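Local atomic coordinates of conserved hypothetical protein (Staphylococcus aureus subsp. aureus, PDB entry 2AP3), a protein that is of unknown function but belongs to a family of putative cell-wall binding lipoproteins and folds as an elongated bundle of helices. Residues 114-125 with 184-195. Numbering follows the deposited sequence.
Sequences EVKQLDDVLKEK and VLNKVQKEKQDV. Unlike the reference sequence in segment 184-195: Gln189 (reference Gly).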
# COMPACT_ATOMS: atom_id res chain seq x y z
N GLU A 114 -9.42 -15.69 -19.13
CA GLU A 114 -8.63 -15.78 -17.91
C GLU A 114 -7.72 -14.55 -17.79
O GLU A 114 -7.52 -14.01 -16.70
CB GLU A 114 -7.80 -17.06 -17.90
CG GLU A 114 -8.63 -18.32 -17.86
CD GLU A 114 -7.79 -19.58 -17.79
OE1 GLU A 114 -6.72 -19.63 -18.43
OE2 GLU A 114 -8.22 -20.52 -17.10
N VAL A 115 -7.20 -14.09 -18.93
CA VAL A 115 -6.32 -12.92 -18.97
C VAL A 115 -7.06 -11.64 -18.61
O VAL A 115 -6.56 -10.84 -17.80
CB VAL A 115 -5.60 -12.80 -20.34
CG1 VAL A 115 -4.90 -11.43 -20.51
CG2 VAL A 115 -4.60 -13.93 -20.50
N LYS A 116 -8.24 -11.45 -19.18
CA LYS A 116 -9.08 -10.30 -18.87
C LYS A 116 -9.41 -10.28 -17.38
O LYS A 116 -9.47 -9.21 -16.77
CB LYS A 116 -10.35 -10.30 -19.73
CG LYS A 116 -10.08 -10.00 -21.20
CD LYS A 116 -11.34 -9.77 -22.01
CE LYS A 116 -10.98 -9.37 -23.44
NZ LYS A 116 -12.16 -9.32 -24.36
N GLN A 117 -9.57 -11.47 -16.79
CA GLN A 117 -9.87 -11.59 -15.37
C GLN A 117 -8.67 -11.20 -14.51
O GLN A 117 -8.83 -10.51 -13.50
CB GLN A 117 -10.38 -13.01 -15.04
CG GLN A 117 -10.53 -13.34 -13.55
CD GLN A 117 -11.55 -12.48 -12.83
OE1 GLN A 117 -12.39 -11.83 -13.46
NE2 GLN A 117 -11.49 -12.48 -11.49
N LEU A 118 -7.47 -11.62 -14.90
CA LEU A 118 -6.25 -11.17 -14.22
C LEU A 118 -6.12 -9.65 -14.28
O LEU A 118 -5.80 -9.01 -13.26
CB LEU A 118 -5.01 -11.86 -14.78
CG LEU A 118 -3.64 -11.42 -14.24
CD1 LEU A 118 -3.53 -11.54 -12.69
CD2 LEU A 118 -2.56 -12.23 -14.92
N ASP A 119 -6.37 -9.07 -15.46
CA ASP A 119 -6.37 -7.61 -15.64
C ASP A 119 -7.37 -6.90 -14.76
O ASP A 119 -7.12 -5.81 -14.26
CB ASP A 119 -6.68 -7.23 -17.09
CG ASP A 119 -5.46 -7.18 -17.96
OD1 ASP A 119 -4.33 -7.16 -17.43
OD2 ASP A 119 -5.65 -7.17 -19.20
N ASP A 120 -8.53 -7.51 -14.58
CA ASP A 120 -9.56 -6.92 -13.75
C ASP A 120 -9.18 -6.93 -12.28
O ASP A 120 -9.52 -6.01 -11.56
CB ASP A 120 -10.91 -7.61 -13.96
CG ASP A 120 -11.48 -7.35 -15.34
OD1 ASP A 120 -11.13 -6.32 -15.97
OD2 ASP A 120 -12.30 -8.17 -15.79
N VAL A 121 -8.50 -7.99 -11.85
CA VAL A 121 -8.04 -8.10 -10.47
C VAL A 121 -6.90 -7.14 -10.22
O VAL A 121 -6.83 -6.54 -9.15
CB VAL A 121 -7.70 -9.57 -10.09
CG1 VAL A 121 -7.18 -9.69 -8.65
CG2 VAL A 121 -8.94 -10.43 -10.25
N LEU A 122 -6.03 -6.96 -11.22
CA LEU A 122 -4.98 -5.95 -11.11
C LEU A 122 -5.58 -4.54 -11.03
O LEU A 122 -5.12 -3.72 -10.22
CB LEU A 122 -3.96 -6.08 -12.25
CG LEU A 122 -3.00 -7.27 -12.13
CD1 LEU A 122 -2.41 -7.66 -13.49
CD2 LEU A 122 -1.87 -6.99 -11.15
N LYS A 123 -6.61 -4.27 -11.83
CA LYS A 123 -7.39 -3.03 -11.70
C LYS A 123 -7.95 -2.86 -10.28
O LYS A 123 -7.86 -1.78 -9.70
CB LYS A 123 -8.52 -2.97 -12.74
CG LYS A 123 -8.02 -2.61 -14.12
CD LYS A 123 -8.91 -3.15 -15.24
CE LYS A 123 -8.20 -2.97 -16.58
NZ LYS A 123 -8.94 -3.55 -17.74
N GLU A 124 -8.48 -3.93 -9.70
CA GLU A 124 -9.03 -3.87 -8.34
C GLU A 124 -7.90 -3.59 -7.33
O GLU A 124 -8.12 -2.89 -6.32
CB GLU A 124 -9.77 -5.16 -7.99
CG GLU A 124 -10.63 -5.05 -6.73
CD GLU A 124 -11.36 -3.71 -6.64
OE1 GLU A 124 -12.25 -3.44 -7.48
OE2 GLU A 124 -11.04 -2.91 -5.74
N LYS A 125 -6.70 -4.12 -7.61
CA LYS A 125 -5.53 -3.89 -6.74
C LYS A 125 -5.26 -2.40 -6.62
O LYS A 125 -5.12 -1.86 -5.52
CB LYS A 125 -4.28 -4.60 -7.28
CG LYS A 125 -2.97 -4.24 -6.52
CD LYS A 125 -1.70 -4.73 -7.25
CE LYS A 125 -0.41 -4.10 -6.68
NZ LYS A 125 0.84 -4.65 -7.30
N VAL A 184 -6.59 -8.92 -1.97
CA VAL A 184 -6.52 -8.72 -3.42
C VAL A 184 -5.13 -9.09 -3.95
O VAL A 184 -5.01 -9.60 -5.07
CB VAL A 184 -6.95 -7.29 -3.89
CG1 VAL A 184 -5.90 -6.25 -3.53
CG2 VAL A 184 -7.21 -7.29 -5.40
N LEU A 185 -4.10 -8.86 -3.14
CA LEU A 185 -2.75 -9.23 -3.56
C LEU A 185 -2.68 -10.74 -3.71
O LEU A 185 -2.02 -11.26 -4.62
CB LEU A 185 -1.70 -8.73 -2.58
CG LEU A 185 -1.54 -7.20 -2.44
CD1 LEU A 185 -0.45 -6.86 -1.41
CD2 LEU A 185 -1.26 -6.56 -3.81
N ASN A 186 -3.40 -11.45 -2.83
CA ASN A 186 -3.53 -12.91 -2.96
C ASN A 186 -4.32 -13.35 -4.18
O ASN A 186 -3.92 -14.29 -4.87
CB ASN A 186 -4.11 -13.52 -1.68
CG ASN A 186 -3.16 -13.39 -0.50
OD1 ASN A 186 -1.95 -13.28 -0.68
ND2 ASN A 186 -3.71 -13.41 0.70
N LYS A 187 -5.43 -12.67 -4.45
CA LYS A 187 -6.24 -12.98 -5.62
C LYS A 187 -5.45 -12.76 -6.91
O LYS A 187 -5.64 -13.50 -7.89
CB LYS A 187 -7.53 -12.16 -5.62
CG LYS A 187 -8.60 -12.65 -6.60
CD LYS A 187 -9.81 -11.73 -6.59
CE LYS A 187 -10.91 -12.26 -7.49
NZ LYS A 187 -12.20 -11.58 -7.19
N VAL A 188 -4.57 -11.75 -6.92
CA VAL A 188 -3.69 -11.52 -8.08
C VAL A 188 -2.89 -12.79 -8.39
O VAL A 188 -2.87 -13.24 -9.54
CB VAL A 188 -2.78 -10.27 -7.91
CG1 VAL A 188 -1.67 -10.24 -8.97
CG2 VAL A 188 -3.62 -9.02 -8.02
N GLN A 189 -2.26 -13.37 -7.38
CA GLN A 189 -1.54 -14.62 -7.60
C GLN A 189 -2.43 -15.79 -8.04
O GLN A 189 -2.02 -16.58 -8.89
CB GLN A 189 -0.66 -15.01 -6.41
CG GLN A 189 0.13 -16.32 -6.62
CD GLN A 189 0.92 -16.36 -7.93
OE1 GLN A 189 0.57 -17.10 -8.85
NE2 GLN A 189 1.99 -15.57 -8.01
N LYS A 190 -3.64 -15.91 -7.48
CA LYS A 190 -4.55 -16.99 -7.92
C LYS A 190 -4.87 -16.91 -9.42
O LYS A 190 -4.90 -17.94 -10.11
CB LYS A 190 -5.84 -17.05 -7.08
CG LYS A 190 -7.00 -16.19 -7.57
CD LYS A 190 -8.34 -16.63 -7.00
CE LYS A 190 -9.48 -16.02 -7.81
NZ LYS A 190 -10.82 -16.48 -7.34
N GLU A 191 -5.10 -15.69 -9.92
CA GLU A 191 -5.43 -15.51 -11.33
C GLU A 191 -4.23 -15.80 -12.21
O GLU A 191 -4.39 -16.32 -13.32
CB GLU A 191 -5.99 -14.11 -11.60
CG GLU A 191 -7.25 -13.76 -10.79
CD GLU A 191 -8.46 -14.63 -11.11
OE1 GLU A 191 -9.51 -14.44 -10.45
OE2 GLU A 191 -8.38 -15.50 -12.01
N LYS A 192 -3.04 -15.50 -11.70
CA LYS A 192 -1.79 -15.80 -12.41
C LYS A 192 -1.60 -17.30 -12.59
O LYS A 192 -1.17 -17.74 -13.66
CB LYS A 192 -0.59 -15.21 -11.68
CG LYS A 192 -0.41 -13.72 -11.93
CD LYS A 192 0.74 -13.19 -11.08
CE LYS A 192 0.92 -11.70 -11.28
NZ LYS A 192 2.03 -11.16 -10.44
N GLN A 193 -1.91 -18.07 -11.55
CA GLN A 193 -1.81 -19.53 -11.58
C GLN A 193 -2.71 -20.13 -12.67
O GLN A 193 -2.28 -20.99 -13.44
CB GLN A 193 -2.16 -20.14 -10.22
CG GLN A 193 -1.00 -20.23 -9.23
CD GLN A 193 -1.37 -21.03 -7.99
OE1 GLN A 193 -2.26 -20.64 -7.23
NE2 GLN A 193 -0.70 -22.16 -7.78
N ASP A 194 -3.95 -19.64 -12.73
CA ASP A 194 -4.91 -20.07 -13.77
C ASP A 194 -4.46 -19.68 -15.17
O ASP A 194 -4.49 -20.50 -16.09
CB ASP A 194 -6.30 -19.49 -13.51
CG ASP A 194 -7.08 -20.28 -12.48
OD1 ASP A 194 -6.48 -21.09 -11.74
OD2 ASP A 194 -8.32 -20.08 -12.41
N VAL A 195 -4.05 -18.42 -15.33
CA VAL A 195 -3.62 -17.89 -16.63
C VAL A 195 -2.41 -18.67 -17.14
O VAL A 195 -2.32 -18.99 -18.33
CB VAL A 195 -3.30 -16.37 -16.54
CG1 VAL A 195 -2.53 -15.90 -17.74
CG2 VAL A 195 -4.59 -15.56 -16.40
O HOH W 1 -9.74 -19.66 -14.69
O HOH W 2 -8.08 -15.79 -14.64
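Leu118 and Val121 carry the apolar side of this contact, each set as a knob into a four-residue hole. Leu118 sits among Val188, Glu191, Lys192 and Val195, where its CD1 comes 3.7 Å from Glu191 CB and its CD2 lies against the CG of Lys192. Val121 fills the next hole, made by Val184, Lys187, Val188 and Glu191. CG1, anti to the backbone N (chi1 179°), reaches Val188 CG2 at 3.7 Å and also lies on the Lys187 chain and Val184 CG2, while CG2 meets Glu191 CG and Lys187 CE. Towards the ends of the segments, Val195 CG2 packs closely on Glu114 O at 3.3 Å, and the extended chain of Lys125 passes along Leu185 CD2 before its amine pairs with Glu32.

Knobs-into-holes packing of this kind is the hallmark of coiled coils, parallel or antiparallel. Here it joins helix 109-150 to helix 157-195; the axes of segments 114-125 and 184-195 come within 9.2 Å, at 167°. Tyr21 and Val25 of helix 10-30 touch Leu118 and Lys192 respectively.

Polar contacts run along one border. Gln117 NE2 donates to Glu191 OE1 over 3.0 Å, nearly straight at 165°; the acceptor lies almost in the amide plane, yet the N-H arrives from above the carboxylate. The bend of Glu191 at chi2 lays its carboxylate beside Gln117 CG. One water donates to both Glu191 OE2 and Glu114 O. A second links Glu114 OE2 with Asp194 OD2, 4.7 Å apart, and probably eases their like charges, as should the salt bridge from Lys111 to Glu114 OE1.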